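Local coordinates for acetyl-CoA hydrolase/transferase family protein (Porphyromonas gingivalis, PDB 2NVV), which probably transfers coenzyme A between acyl-CoA and acetate or hydrolyses acetyl-CoA, as a zinc-binding member of the acetyl-CoA hydrolase/transferase family, at residues A440-I443 and I444-V448; E355-I358 and F359-N363. All blocks are in the same frame, centred on the assembly; numbering follows the deposited sequence.

Contact 1. Residues A440-I443 and I444-V448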
loop_
_atom_site.group_PDB
_atom_site.type_symbol
_atom_site.label_atom_id
_atom_site.label_comp_id
_atom_site.label_asym_id
_atom_site.label_seq_id
_atom_site.Cartn_x
_atom_site.Cartn_y
_atom_site.Cartn_z
ATOM N N ALA A 440 1.530 -16.528 13.446
ATOM C CA ALA A 440 2.738 -16.508 14.266
ATOM C C ALA A 440 3.229 -17.952 14.441
ATOM O O ALA A 440 4.420 -18.234 14.327
ATOM C CB ALA A 440 2.448 -15.880 15.631
ATOM N N HIS A 441 2.311 -18.871 14.716
ATOM C CA HIS A 441 2.711 -20.262 14.874
ATOM C C HIS A 441 3.204 -20.847 13.565
ATOM O O HIS A 441 4.121 -21.661 13.544
ATOM C CB HIS A 441 1.561 -21.094 15.426
ATOM C CG HIS A 441 1.424 -20.994 16.912
ATOM N ND1 HIS A 441 0.392 -20.316 17.522
ATOM C CD2 HIS A 441 2.210 -21.463 17.910
ATOM C CE1 HIS A 441 0.545 -20.374 18.833
ATOM N NE2 HIS A 441 1.640 -21.065 19.094
ATOM N N GLU A 442 2.600 -20.426 12.465
ATOM C CA GLU A 442 3.026 -20.902 11.156
ATOM C C GLU A 442 4.432 -20.375 10.873
ATOM O O GLU A 442 5.307 -21.125 10.459
ATOM C CB GLU A 442 2.045 -20.416 10.085
ATOM C CG GLU A 442 2.391 -20.834 8.665
ATOM C CD GLU A 442 2.311 -22.331 8.437
ATOM O OE1 GLU A 442 2.455 -22.747 7.266
ATOM O OE2 GLU A 442 2.111 -23.084 9.413
ATOM N N ILE A 443 4.651 -19.086 11.108
ATOM C CA ILE A 443 5.958 -18.476 10.879
ATOM C C ILE A 443 7.025 -19.085 11.781
ATOM O O ILE A 443 8.164 -19.275 11.373
ATOM C CB ILE A 443 5.931 -16.951 11.139
ATOM C CG1 ILE A 443 5.097 -16.245 10.065
ATOM C CG2 ILE A 443 7.356 -16.396 11.153
ATOM C CD1 ILE A 443 4.951 -14.755 10.275
ATOM N N ILE A 444 6.656 -19.378 13.015
ATOM C CA ILE A 444 7.583 -19.961 13.975
ATOM C C ILE A 444 8.009 -21.374 13.585
ATOM O O ILE A 444 9.192 -21.693 13.556
ATOM C CB ILE A 444 6.941 -19.983 15.387
ATOM C CG1 ILE A 444 6.794 -18.547 15.896
ATOM C CG2 ILE A 444 7.785 -20.796 16.351
ATOM C CD1 ILE A 444 6.067 -18.428 17.206
ATOM N N ASP A 445 7.029 -22.212 13.265
ATOM C CA ASP A 445 7.267 -23.601 12.890
ATOM C C ASP A 445 7.938 -23.813 11.532
ATOM O O ASP A 445 8.683 -24.777 11.348
ATOM C CB ASP A 445 5.941 -24.363 12.902
ATOM C CG ASP A 445 5.327 -24.446 14.282
ATOM O OD1 ASP A 445 4.157 -24.868 14.374
ATOM O OD2 ASP A 445 6.006 -24.102 15.277
ATOM N N LYS A 446 7.682 -22.916 10.583
ATOM C CA LYS A 446 8.223 -23.067 9.235
ATOM C C LYS A 446 9.411 -22.208 8.822
ATOM O O LYS A 446 10.265 -22.669 8.069
ATOM C CB LYS A 446 7.104 -22.852 8.212
ATOM C CG LYS A 446 5.853 -23.708 8.412
ATOM C CD LYS A 446 6.173 -25.205 8.526
ATOM C CE LYS A 446 5.142 -26.053 7.757
ATOM N NZ LYS A 446 3.727 -25.774 8.112
ATOM N N CYS A 447 9.473 -20.972 9.307
ATOM C CA CYS A 447 10.541 -20.053 8.917
ATOM C C CYS A 447 11.626 -19.729 9.934
ATOM O O CYS A 447 12.799 -19.601 9.586
ATOM C CB CYS A 447 9.914 -18.746 8.428
ATOM S SG CYS A 447 8.729 -18.963 7.064
ATOM N N VAL A 448 11.225 -19.560 11.186
ATOM C CA VAL A 448 12.140 -19.244 12.273
ATOM C C VAL A 448 13.206 -20.331 12.479
ATOM O O VAL A 448 12.942 -21.529 12.322
ATOM C CB VAL A 448 11.351 -19.051 13.587
ATOM C CG1 VAL A 448 12.288 -18.712 14.735
ATOM C CG2 VAL A 448 10.332 -17.949 13.408
#

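Contact 2. Residues E355-I358 and F359-N363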
loop_
_atom_site.group_PDB
_atom_site.type_symbol
_atom_site.label_atom_id
_atom_site.label_comp_id
_atom_site.label_asym_id
_atom_site.label_seq_id
_atom_site.Cartn_x
_atom_site.Cartn_y
_atom_site.Cartn_z
ATOM N N GLU A 355 14.304 -7.921 8.381
ATOM C CA GLU A 355 13.764 -8.668 9.495
ATOM C C GLU A 355 12.241 -8.758 9.336
ATOM O O GLU A 355 11.636 -8.001 8.580
ATOM C CB GLU A 355 14.129 -7.988 10.811
ATOM C CG GLU A 355 13.272 -6.794 11.188
ATOM C CD GLU A 355 13.717 -6.173 12.496
ATOM O OE1 GLU A 355 14.440 -6.848 13.260
ATOM O OE2 GLU A 355 13.343 -5.015 12.770
ATOM N N ALA A 356 11.632 -9.706 10.035
ATOM C CA ALA A 356 10.188 -9.902 9.988
ATOM C C ALA A 356 9.739 -10.302 11.380
ATOM O O ALA A 356 10.543 -10.813 12.158
ATOM C CB ALA A 356 9.845 -11.009 8.995
ATOM N N ASP A 357 8.481 -10.053 11.720
ATOM C CA ASP A 357 8.003 -10.474 13.030
ATOM C C ASP A 357 6.959 -11.567 12.867
ATOM O O ASP A 357 6.450 -11.805 11.770
ATOM C CB ASP A 357 7.454 -9.301 13.867
ATOM C CG ASP A 357 6.258 -8.619 13.240
ATOM O OD1 ASP A 357 5.389 -9.315 12.679
ATOM O OD2 ASP A 357 6.180 -7.373 13.333
ATOM N N ILE A 358 6.652 -12.236 13.966
ATOM C CA ILE A 358 5.704 -13.345 13.970
ATOM C C ILE A 358 4.279 -13.038 13.518
ATOM O O ILE A 358 3.453 -13.943 13.407
ATOM C CB ILE A 358 5.676 -14.011 15.378
ATOM C CG1 ILE A 358 5.474 -12.949 16.462
ATOM C CG2 ILE A 358 7.000 -14.755 15.621
ATOM C CD1 ILE A 358 5.440 -13.495 17.893
ATOM N N PHE A 359 3.978 -11.773 13.241
ATOM C CA PHE A 359 2.638 -11.441 12.798
ATOM C C PHE A 359 2.566 -11.069 11.321
ATOM O O PHE A 359 1.524 -10.619 10.826
ATOM C CB PHE A 359 2.065 -10.339 13.681
ATOM C CG PHE A 359 1.958 -10.740 15.115
ATOM C CD1 PHE A 359 2.825 -10.212 16.067
ATOM C CD2 PHE A 359 1.042 -11.717 15.507
ATOM C CE1 PHE A 359 2.790 -10.659 17.400
ATOM C CE2 PHE A 359 0.996 -12.172 16.828
ATOM C CZ PHE A 359 1.876 -11.641 17.777
ATOM N N GLY A 360 3.681 -11.267 10.619
ATOM C CA GLY A 360 3.731 -10.989 9.192
ATOM C C GLY A 360 4.134 -9.602 8.751
ATOM O O GLY A 360 3.955 -9.251 7.586
ATOM N N ASN A 361 4.669 -8.808 9.666
ATOM C CA ASN A 361 5.086 -7.453 9.335
ATOM C C ASN A 361 6.544 -7.503 8.917
ATOM O O ASN A 361 7.330 -8.258 9.490
ATOM C CB ASN A 361 4.894 -6.551 10.552
ATOM C CG ASN A 361 3.458 -6.518 11.012
ATOM O OD1 ASN A 361 2.619 -5.852 10.411
ATOM N ND2 ASN A 361 3.162 -7.261 12.069
ATOM N N ILE A 362 6.900 -6.701 7.916
ATOM C CA ILE A 362 8.266 -6.693 7.400
ATOM C C ILE A 362 8.976 -5.336 7.488
ATOM O O ILE A 362 8.389 -4.287 7.256
ATOM C CB ILE A 362 8.299 -7.189 5.907
ATOM C CG1 ILE A 362 8.354 -8.718 5.853
ATOM C CG2 ILE A 362 9.530 -6.654 5.178
ATOM C CD1 ILE A 362 7.151 -9.411 6.359
ATOM N N ASN A 363 10.258 -5.400 7.840
ATOM C CA ASN A 363 11.130 -4.240 7.935
ATOM C C ASN A 363 12.131 -4.465 6.814
ATOM O O ASN A 363 12.800 -5.503 6.766
ATOM C CB ASN A 363 11.861 -4.225 9.281
ATOM C CG ASN A 363 12.949 -3.165 9.356
ATOM O OD1 ASN A 363 13.227 -2.465 8.394
ATOM N ND2 ASN A 363 13.573 -3.053 10.512
#

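Contact 1. Residues A440-I443 and I444-V448
Glu442 and Lys446, one helical turn apart, form a salt bridge along the outer side of helix 436-446. NZ of Lys446 sits between the two carboxylate oxygens, 3.4 Å from OE1 and from OE2 of Glu442, in two weak, long bonds. With CG opposite the backbone N (chi1 179°) and a kink at the next bond, the glutamate carries its carboxylate toward the following turn, where the bent lysine chain brings NZ to it. Lys434 is a second, weak ion-pair partner of OE1. Beside this pair, OD2 of Asp445 forms a salt bridge with Arg457.

Among the backbone bonds, Asp445 N to His441 O (3.0 Å) and Lys446 N to Glu442 O (3.0 Å) are ordinary i+4 to i helical links. Toward the C-terminus of helix 436-446, Ile443 O accepts from both Cys447 N at 3.0 Å and Val448 N at 3.1 Å. The Val448 bond runs from i+5 to i, a pi-turn, and lies nearly along the C=O axis, whereas Cys447 N comes from above the carbonyl plane.

Apolar contacts gather on the buried side. CG2 of Ile443 reaches CG2 of Val448 at 4.0 Å, the two side chains crossing at about a right angle, and packs more loosely on CB of Cys447. Phe405 of strand 405-406 touches all three residues, and Leu456 of helix 453-459 covers Ile444 and Val448.

Contact 2. Residues E355-I358 and F359-N363
Asp357 and Asn361 face each other across the turn of a beta hairpin, their carboxylate and amide planes 70° apart. The aspartate CG sits between the backbone N and the carbonyl carbon (chi1 62°), which brings OD1 over the turn as the acceptor of three N-H groups. OD1 of Asp357 takes ND2 of Asn361 on its syn lone pair at 3.1 Å, Phe359 N from the anti side at 2.9 Å, and Asn361 N from above the carboxylate plane at 3.1 Å. The Phe359 bond makes an Asx turn, superposed on the type I beta turn that Gly360 N closes on Asp357 O. Gly360, with phi 90°, forms the G1 beta bulge of this 3:5 hairpin, and Asp357 N bonds Asn361 O.

The neighbouring side chains of Ile358 and Phe359 run alongside each other, CG1 of Ile358 sitting off-centre above one face of the Phe359 ring, 4.0 Å from its centroid, in a CH-pi contact.

Farther along, Glu355 and Asn363 form an antiparallel hydrogen-bonded pair whose side chains also meet: Asn363 ND2 gives a 3.0 Å bond to OE2 of Glu355, from above the carboxylate plane. OE2 also receives Ala410 N, and ND2 also serves His366 O. On the other face, CB of Ala356 touches CD1 of Ile362 at 4.1 Å.

OD1 of Asn361 makes a weak hydrogen bond with N of the zinc ligand Glu416, so the hairpin flanks the metal site. With Val409 N bonded to OD2, the buried Asp357 carboxylate is held through both oxygens; these donors would probably stabilise its negative charge and fix its rotation.

Overall arrangement
Contact 2 is wholly buried, whereas contact 1 is only partly so, with Lys446 exposed and Glu442 partly exposed. Helix 436-446 packs against the hairpin turn: CB of Ala440 lies on Ile358, and CD1 of Ile443 rests near Asp357 O and Gly360 N. Strand 405-406 lies beside both, pairing with strand 355-357 and offering Phe405 to the helix. Their chemistry follows their place. In contact 1 a long salt bridge accompanies backbone bonds, while in contact 2 buried carboxylates accept bonds from backbone and side-chain N-H groups. Asn363 lies close to the zinc ligands His411 and Asp413, while the side chain of Ile443 is about 14 Å from a bound zinc ion.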